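Local coordinates for protein betaine aldehyde dehydrogenase (Staphylococcus aureus subsp. aureus COL, PDB 4QTO) that catalyses the NAD-dependent oxidation of betaine aldehyde to glycine betaine, as a member of the aldehyde dehydrogenase family, at residues Gly304-Ala309 with Pro398-Asn403; Gly353-Thr358 with Asn362-Tyr367. One frame throughout, in Å; residues are numbered along the deposited sequence.

Contact 1 of 2, residues Gly304-Ala309 with Pro398-Asn403; sequences GGYFHA and PTVITN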
ATOM      1  N   GLY A 304     -30.411   7.903  15.585  1.00 10.69           N
ATOM      2  CA  GLY A 304     -30.126   6.514  15.374  1.00 11.06           C
ATOM      3  C   GLY A 304     -31.357   5.652  15.231  1.00 10.86           C
ATOM      4  O   GLY A 304     -31.394   4.737  14.391  1.00 11.85           O
ATOM      5  N   GLY A 305     -32.395   5.935  16.020  1.00 11.09           N
ATOM      6  CA  GLY A 305     -33.555   5.092  15.982  1.00 10.58           C
ATOM      7  C   GLY A 305     -34.551   5.338  14.868  1.00 10.59           C
ATOM      8  O   GLY A 305     -35.182   4.403  14.393  1.00 11.52           O
ATOM      9  N   TYR A 306     -34.665   6.597  14.426  1.00 10.20           N
ATOM     10  CA  TYR A 306     -35.838   7.018  13.634  1.00 10.79           C
ATOM     11  C   TYR A 306     -35.635   7.644  12.260  1.00 11.59           C
ATOM     12  O   TYR A 306     -36.618   7.898  11.558  1.00 11.60           O
ATOM     13  CB  TYR A 306     -36.755   7.885  14.525  1.00 11.42           C
ATOM     14  CG  TYR A 306     -37.031   7.222  15.863  1.00 11.64           C
ATOM     15  CD1 TYR A 306     -37.803   6.058  15.949  1.00 12.30           C
ATOM     16  CD2 TYR A 306     -36.564   7.783  17.048  1.00 11.61           C
ATOM     17  CE1 TYR A 306     -38.040   5.446  17.157  1.00 12.48           C
ATOM     18  CE2 TYR A 306     -36.810   7.170  18.280  1.00 12.98           C
ATOM     19  CZ  TYR A 306     -37.536   6.006  18.324  1.00 12.94           C
ATOM     20  OH  TYR A 306     -37.763   5.401  19.558  1.00 12.41           O
ATOM     21  N   PHE A 307     -34.405   7.931  11.870  1.00 11.49           N
ATOM     22  CA  PHE A 307     -34.209   8.318  10.474  1.00 12.51           C
ATOM     23  C   PHE A 307     -34.739   7.178   9.592  1.00 11.74           C
ATOM     24  O   PHE A 307     -34.572   5.997   9.905  1.00 10.84           O
ATOM     25  CB  PHE A 307     -32.750   8.670  10.171  1.00 13.21           C
ATOM     26  CG  PHE A 307     -32.432  10.115  10.373  1.00 15.41           C
ATOM     27  CD1 PHE A 307     -32.987  11.085   9.512  1.00 18.64           C
ATOM     28  CD2 PHE A 307     -31.585  10.534  11.349  1.00 17.68           C
ATOM     29  CE1 PHE A 307     -32.717  12.419   9.681  1.00 18.65           C
ATOM     30  CE2 PHE A 307     -31.294  11.884  11.517  1.00 18.71           C
ATOM     31  CZ  PHE A 307     -31.870  12.821  10.690  1.00 18.62           C
ATOM     32  N   HIS A 308     -35.427   7.562   8.500  1.00 11.72           N
ATOM     33  CA  HIS A 308     -36.097   6.638   7.562  1.00 12.33           C
ATOM     34  C   HIS A 308     -36.975   5.642   8.295  1.00 12.14           C
ATOM     35  O   HIS A 308     -37.060   4.448   7.942  1.00 12.04           O
ATOM     36  CB  HIS A 308     -35.117   5.872   6.670  1.00 12.13           C
ATOM     37  CG  HIS A 308     -35.700   5.385   5.376  1.00 12.35           C
ATOM     38  ND1 HIS A 308     -37.043   5.434   5.075  1.00 13.80           N
ATOM     39  CD2 HIS A 308     -35.112   4.773   4.324  1.00 12.35           C
ATOM     40  CE1 HIS A 308     -37.247   4.917   3.879  1.00 13.42           C
ATOM     41  NE2 HIS A 308     -36.083   4.520   3.396  1.00 13.44           N
ATOM     42  N   ALA A 309     -37.643   6.113   9.353  1.00 12.11           N
ATOM     43  CA  ALA A 309     -38.496   5.249  10.183  1.00 12.45           C
ATOM     44  C   ALA A 309     -37.770   3.995  10.684  1.00 12.42           C
ATOM     45  O   ALA A 309     -38.373   2.935  10.841  1.00 12.75           O
ATOM     46  CB  ALA A 309     -39.796   4.906   9.451  1.00 13.72           C
ATOM     47  N   PRO A 398     -43.295   6.097  16.180  1.00 16.05           N
ATOM     48  CA  PRO A 398     -41.957   5.853  16.734  1.00 15.17           C
ATOM     49  C   PRO A 398     -42.144   5.268  18.121  1.00 15.04           C
ATOM     50  O   PRO A 398     -42.987   5.742  18.922  1.00 15.57           O
ATOM     51  CB  PRO A 398     -41.286   7.218  16.729  1.00 16.06           C
ATOM     52  CG  PRO A 398     -42.406   8.194  16.639  1.00 16.83           C
ATOM     53  CD  PRO A 398     -43.522   7.512  15.875  1.00 16.62           C
ATOM     54  N   THR A 399     -41.352   4.242  18.409  1.00 13.96           N
ATOM     55  CA  THR A 399     -41.578   3.410  19.573  1.00 14.01           C
ATOM     56  C   THR A 399     -40.332   3.208  20.416  1.00 13.47           C
ATOM     57  O   THR A 399     -39.221   3.068  19.871  1.00 12.23           O
ATOM     58  CB  THR A 399     -42.051   2.032  19.049  1.00 14.23           C
ATOM     59  OG1 THR A 399     -43.216   2.203  18.219  1.00 15.20           O
ATOM     60  CG2 THR A 399     -42.349   1.049  20.151  1.00 14.86           C
ATOM     61  N   VAL A 400     -40.502   3.205  21.742  1.00 12.76           N
ATOM     62  CA  VAL A 400     -39.408   2.914  22.674  1.00 13.25           C
ATOM     63  C   VAL A 400     -39.868   1.726  23.542  1.00 13.77           C
ATOM     64  O   VAL A 400     -40.960   1.751  24.129  1.00 14.62           O
ATOM     65  CB  VAL A 400     -39.078   4.083  23.616  1.00 12.88           C
ATOM     66  CG1 VAL A 400     -37.933   3.704  24.556  1.00 13.03           C
ATOM     67  CG2 VAL A 400     -38.733   5.334  22.817  1.00 12.98           C
ATOM     68  N   ILE A 401     -39.032   0.693  23.587  1.00 13.23           N
ATOM     69  CA  ILE A 401     -39.296  -0.501  24.382  1.00 14.17           C
ATOM     70  C   ILE A 401     -38.293  -0.537  25.541  1.00 14.04           C
ATOM     71  O   ILE A 401     -37.089  -0.480  25.329  1.00 14.13           O
ATOM     72  CB  ILE A 401     -39.215  -1.774  23.515  1.00 15.16           C
ATOM     73  CG1 ILE A 401     -40.273  -1.684  22.395  1.00 16.39           C
ATOM     74  CG2 ILE A 401     -39.433  -3.013  24.364  1.00 15.79           C
ATOM     75  CD1 ILE A 401     -40.321  -2.865  21.435  1.00 17.30           C
ATOM     76  N   THR A 402     -38.814  -0.650  26.758  1.00 14.35           N
ATOM     77  CA  THR A 402     -38.014  -0.658  27.979  1.00 15.74           C
ATOM     78  C   THR A 402     -38.200  -1.945  28.785  1.00 17.25           C
ATOM     79  O   THR A 402     -38.995  -2.812  28.425  1.00 16.73           O
ATOM     80  CB  THR A 402     -38.379   0.539  28.869  1.00 16.18           C
ATOM     81  OG1 THR A 402     -39.767   0.482  29.206  1.00 16.76           O
ATOM     82  CG2 THR A 402     -38.087   1.858  28.171  1.00 16.15           C
ATOM     83  N   ASN A 403     -37.447  -2.066  29.880  1.00 19.40           N
ATOM     84  CA  ASN A 403     -37.578  -3.247  30.766  1.00 22.81           C
ATOM     85  C   ASN A 403     -37.328  -4.539  29.952  1.00 24.36           C
ATOM     86  O   ASN A 403     -38.099  -5.506  30.022  1.00 26.80           O
ATOM     87  CB  ASN A 403     -38.937  -3.285  31.470  1.00 27.83           C
ATOM     88  CG  ASN A 403     -38.945  -4.200  32.689  1.00 35.37           C
ATOM     89  OD1 ASN A 403     -37.915  -4.430  33.308  1.00 36.29           O
ATOM     90  ND2 ASN A 403     -40.130  -4.698  33.056  1.00 41.22           N
TER

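Contact 2 of 2, residues Gly353-Thr358 with Asn362-Tyr367; sequences GPVIST and NKIESY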
ATOM      1  N   GLY A 353     -41.288   9.728   7.870  1.00 14.03           N
ATOM      2  CA  GLY A 353     -42.288   9.235   6.930  1.00 14.32           C
ATOM      3  C   GLY A 353     -42.855   7.858   7.306  1.00 14.11           C
ATOM      4  O   GLY A 353     -42.653   7.361   8.419  1.00 15.06           O
ATOM      5  N   PRO A 354     -43.575   7.232   6.375  1.00 14.07           N
ATOM      6  CA  PRO A 354     -44.125   5.920   6.577  1.00 13.96           C
ATOM      7  C   PRO A 354     -43.108   4.816   6.412  1.00 13.67           C
ATOM      8  O   PRO A 354     -41.956   5.082   6.010  1.00 14.21           O
ATOM      9  CB  PRO A 354     -45.138   5.804   5.444  1.00 14.95           C
ATOM     10  CG  PRO A 354     -44.492   6.577   4.340  1.00 14.78           C
ATOM     11  CD  PRO A 354     -43.830   7.738   5.018  1.00 14.27           C
ATOM     12  N   VAL A 355     -43.505   3.584   6.745  1.00 14.48           N
ATOM     13  CA  VAL A 355     -42.682   2.408   6.466  1.00 14.78           C
ATOM     14  C   VAL A 355     -43.040   1.949   5.054  1.00 14.83           C
ATOM     15  O   VAL A 355     -43.993   2.431   4.455  1.00 15.71           O
ATOM     16  CB  VAL A 355     -42.759   1.286   7.521  1.00 14.61           C
ATOM     17  CG1 VAL A 355     -42.265   1.795   8.869  1.00 15.45           C
ATOM     18  CG2 VAL A 355     -44.160   0.682   7.626  1.00 16.39           C
ATOM     19  N   ILE A 356     -42.294   0.991   4.541  1.00 15.49           N
ATOM     20  CA  ILE A 356     -42.287   0.742   3.094  1.00 15.92           C
ATOM     21  C   ILE A 356     -43.450  -0.001   2.459  1.00 17.27           C
ATOM     22  O   ILE A 356     -43.785   0.269   1.297  1.00 17.53           O
ATOM     23  CB  ILE A 356     -40.956   0.055   2.705  1.00 15.85           C
ATOM     24  CG1 ILE A 356     -40.628   0.187   1.224  1.00 15.26           C
ATOM     25  CG2 ILE A 356     -40.955  -1.407   3.125  1.00 16.15           C
ATOM     26  CD1 ILE A 356     -40.380   1.609   0.760  1.00 16.51           C
ATOM     27  N   SER A 357     -44.063  -0.928   3.199  1.00 16.82           N
ATOM     28  CA  SER A 357     -45.104  -1.775   2.626  1.00 18.72           C
ATOM     29  C   SER A 357     -46.006  -2.337   3.689  1.00 18.95           C
ATOM     30  O   SER A 357     -45.690  -2.284   4.869  1.00 18.06           O
ATOM     31  CB  SER A 357     -44.460  -2.957   1.896  1.00 18.64           C
ATOM     32  OG  SER A 357     -43.845  -3.850   2.818  1.00 18.75           O
ATOM     33  N   THR A 358     -47.151  -2.860   3.261  1.00 20.31           N
ATOM     34  CA  THR A 358     -48.098  -3.453   4.161  1.00 22.02           C
ATOM     35  C   THR A 358     -47.452  -4.623   4.885  1.00 21.95           C
ATOM     36  O   THR A 358     -47.632  -4.798   6.101  1.00 21.72           O
ATOM     37  CB  THR A 358     -49.323  -3.984   3.368  1.00 24.77           C
ATOM     38  OG1 THR A 358     -49.972  -2.876   2.748  1.00 28.88           O
ATOM     39  CG2 THR A 358     -50.306  -4.668   4.276  1.00 26.59           C
ATOM     40  N   ASN A 362     -46.820  -4.952   8.864  1.00 21.38           N
ATOM     41  CA  ASN A 362     -47.371  -6.090   9.603  1.00 21.92           C
ATOM     42  C   ASN A 362     -46.286  -6.821  10.402  1.00 21.92           C
ATOM     43  O   ASN A 362     -46.537  -7.267  11.534  1.00 21.00           O
ATOM     44  CB  ASN A 362     -48.072  -7.069   8.652  1.00 25.01           C
ATOM     45  CG  ASN A 362     -49.342  -6.497   8.060  1.00 26.81           C
ATOM     46  OD1 ASN A 362     -49.907  -5.529   8.575  1.00 31.55           O
ATOM     47  ND2 ASN A 362     -49.827  -7.127   7.011  1.00 29.94           N
ATOM     48  N   LYS A 363     -45.083  -6.923   9.840  1.00 19.63           N
ATOM     49  CA  LYS A 363     -43.982  -7.579  10.529  1.00 21.35           C
ATOM     50  C   LYS A 363     -43.588  -6.784  11.782  1.00 19.75           C
ATOM     51  O   LYS A 363     -43.363  -7.354  12.852  1.00 19.35           O
ATOM     52  CB  LYS A 363     -42.775  -7.716   9.598  1.00 25.45           C
ATOM     53  CG  LYS A 363     -41.680  -8.603  10.165  1.00 33.06           C
ATOM     54  CD  LYS A 363     -40.372  -8.496   9.383  1.00 40.19           C
ATOM     55  CE  LYS A 363     -40.519  -8.740   7.890  1.00 47.61           C
ATOM     56  NZ  LYS A 363     -41.021 -10.097   7.564  1.00 58.01           N
ATOM     57  N   ILE A 364     -43.516  -5.461  11.641  1.00 18.86           N
ATOM     58  CA  ILE A 364     -43.174  -4.599  12.774  1.00 18.49           C
ATOM     59  C   ILE A 364     -44.246  -4.773  13.855  1.00 19.05           C
ATOM     60  O   ILE A 364     -43.948  -4.931  15.050  1.00 19.61           O
ATOM     61  CB  ILE A 364     -43.087  -3.125  12.338  1.00 18.36           C
ATOM     62  CG1 ILE A 364     -41.918  -2.939  11.370  1.00 18.49           C
ATOM     63  CG2 ILE A 364     -42.935  -2.239  13.562  1.00 18.99           C
ATOM     64  CD1 ILE A 364     -41.955  -1.628  10.597  1.00 18.38           C
ATOM     65  N   GLU A 365     -45.506  -4.754  13.447  1.00 19.91           N
ATOM     66  CA  GLU A 365     -46.608  -4.942  14.392  1.00 23.66           C
ATOM     67  C   GLU A 365     -46.524  -6.255  15.143  1.00 23.10           C
ATOM     68  O   GLU A 365     -46.774  -6.313  16.378  1.00 22.60           O
ATOM     69  CB  GLU A 365     -47.964  -4.868  13.678  1.00 28.12           C
ATOM     70  CG  GLU A 365     -48.242  -3.452  13.263  1.00 33.09           C
ATOM     71  CD  GLU A 365     -49.517  -3.264  12.461  1.00 40.78           C
ATOM     72  OE1 GLU A 365     -49.898  -4.124  11.627  1.00 39.82           O
ATOM     73  OE2 GLU A 365     -50.075  -2.165  12.613  1.00 45.34           O
ATOM     74  N   SER A 366     -46.171  -7.321  14.440  1.00 20.99           N
ATOM     75  CA  SER A 366     -46.060  -8.614  15.083  1.00 22.75           C
ATOM     76  C   SER A 366     -44.981  -8.606  16.164  1.00 22.32           C
ATOM     77  O   SER A 366     -45.063  -9.331  17.150  1.00 22.66           O
ATOM     78  CB  SER A 366     -45.789  -9.728  14.060  1.00 23.82           C
ATOM     79  OG  SER A 366     -44.475  -9.643  13.540  1.00 28.34           O
ATOM     80  N   TYR A 367     -43.921  -7.811  15.964  1.00 21.50           N
ATOM     81  CA  TYR A 367     -42.867  -7.727  16.966  1.00 20.49           C
ATOM     82  C   TYR A 367     -43.336  -7.090  18.273  1.00 19.69           C
ATOM     83  O   TYR A 367     -42.782  -7.379  19.334  1.00 18.13           O
ATOM     84  CB  TYR A 367     -41.622  -7.033  16.411  1.00 19.99           C
ATOM     85  CG  TYR A 367     -40.667  -7.985  15.785  1.00 21.48           C
ATOM     86  CD1 TYR A 367     -39.932  -8.877  16.583  1.00 22.07           C
ATOM     87  CD2 TYR A 367     -40.421  -7.983  14.409  1.00 23.92           C
ATOM     88  CE1 TYR A 367     -39.012  -9.756  16.035  1.00 24.66           C
ATOM     89  CE2 TYR A 367     -39.503  -8.866  13.852  1.00 26.46           C
ATOM     90  CZ  TYR A 367     -38.799  -9.745  14.662  1.00 26.31           C
ATOM     91  OH  TYR A 367     -37.885 -10.622  14.085  1.00 27.02           O
TER

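Contact 1 of 2, residues Gly304-Ala309 with Pro398-Asn403
The phenol ring of Tyr-306 meets Pro-398 over one face and the backbone of Thr-399 at its edge. Pro-398 sets its CB 3.6 Å above the ring plane, displaced from the middle toward the rim, so that the C-H bonds of this carbon meet the CD1-CE1 side of the ring. This is a CH-pi contact: the CB atom of Pro-398 is 4.0 Å from the centroid of the Tyr-306 ring, and its nearest ring atom is CE1 of Tyr-306, at 3.7 Å. At the hydroxyl end, near the plane of the ring, lies the carbonyl oxygen of Thr-399. The OH of Tyr-306 donates to the O of Thr-399 over 2.8 Å, approaching from well above the carbonyl plane, with a C=O...donor angle of 115°. The bond holds the hydroxyl end, while Pro-398 supports one face of the ring.

This joins the last residue of helix 294-306 to the start of strand 399-402, a member of the mixed sheet that also holds the parallel strands 285-288 and 318-322; in aldehyde dehydrogenases such a sheet forms the core of the catalytic domain. The first side-chain bond of Tyr-306 already heads for the strand, and with CG anti to the carbonyl carbon (chi1 -49°) the ring continues past Pro-398 until its hydroxyl meets Thr-399. Val-400 completes the contact: its CG2 lies 3.4 Å from the OH of Tyr-306, and the two side chains cross at about a right angle. Val-337, from helix 323-337, touches Tyr-306, Pro-398 and Val-400 alike, while Val-420 of the adjacent strand 419-425 also packs on the tyrosine. Phe-518 of a second subunit reaches Tyr-306 as well, bringing this buried contact close to a subunit interface.

Contact 2 of 2, residues Gly353-Thr358 with Asn362-Tyr367
Val-355 and Ile-364 extend toward each other and touch at their tips, CG1 of Val-355 lying 3.8 Å from CD1 of Ile-364. The isoleucine reaches this far because the chain is extended about the CB-CG1 bond: CD1 lies anti to CA (chi2 165°), and the terminal methyl is carried away from the helix backbone toward the loop. On the valine, CG1 stands beside the backbone N and opposite the carbonyl carbon (chi1 -62°), and this is the branch that does the touching. Both residues are buried, and the backbone of Val-355 is hydrogen-bonded to that of Leu-394.

Nearer the solvent, the contact is polar and lies within the first turn of the helix. Asn-362 N donates to Thr-358 O over 2.9 Å in a nearly straight bond, and the two side chains lie side by side, pointing the same way. Further along, Lys-363 O accepts from both Ser-366 OG, at 2.6 Å, and Tyr-367 N, the two donors arriving from the same face of its plane. The serine torsion (chi1 71°) sets OG between its backbone N and carbonyl carbon, from where it turns back to the carbonyl one turn earlier.

Just before the helix, Ser-357 reaches forward with its OG to the backbone N of His-360. That is a side-chain N-cap at the start of helix 358-373, with the preceding loop folded back so that Val-355 packs against the helix it leads into.

The two contacts share one region of the fold. Their centres lie about 13 Å apart, on the same side of the chain's centre. Contact 1 links helix 294-306 with strand 399-402 of the mixed seven-stranded sheet, whereas contact 2 is local, spanning the entry into helix 358-373. Along the chain the order is 304-309, 353-358, 362-367 and then 398-403, which places contact 2 wholly between the partners of contact 1. They also touch directly: CB of Ala-309 lies 4.0 Å from CG1 of Val-355. Gln-311 accepts from Ile-356 N and donates to His-308 O, so one amide ties both regions together two residues before the modified Cys-313, probably the active-site cysteine of this family.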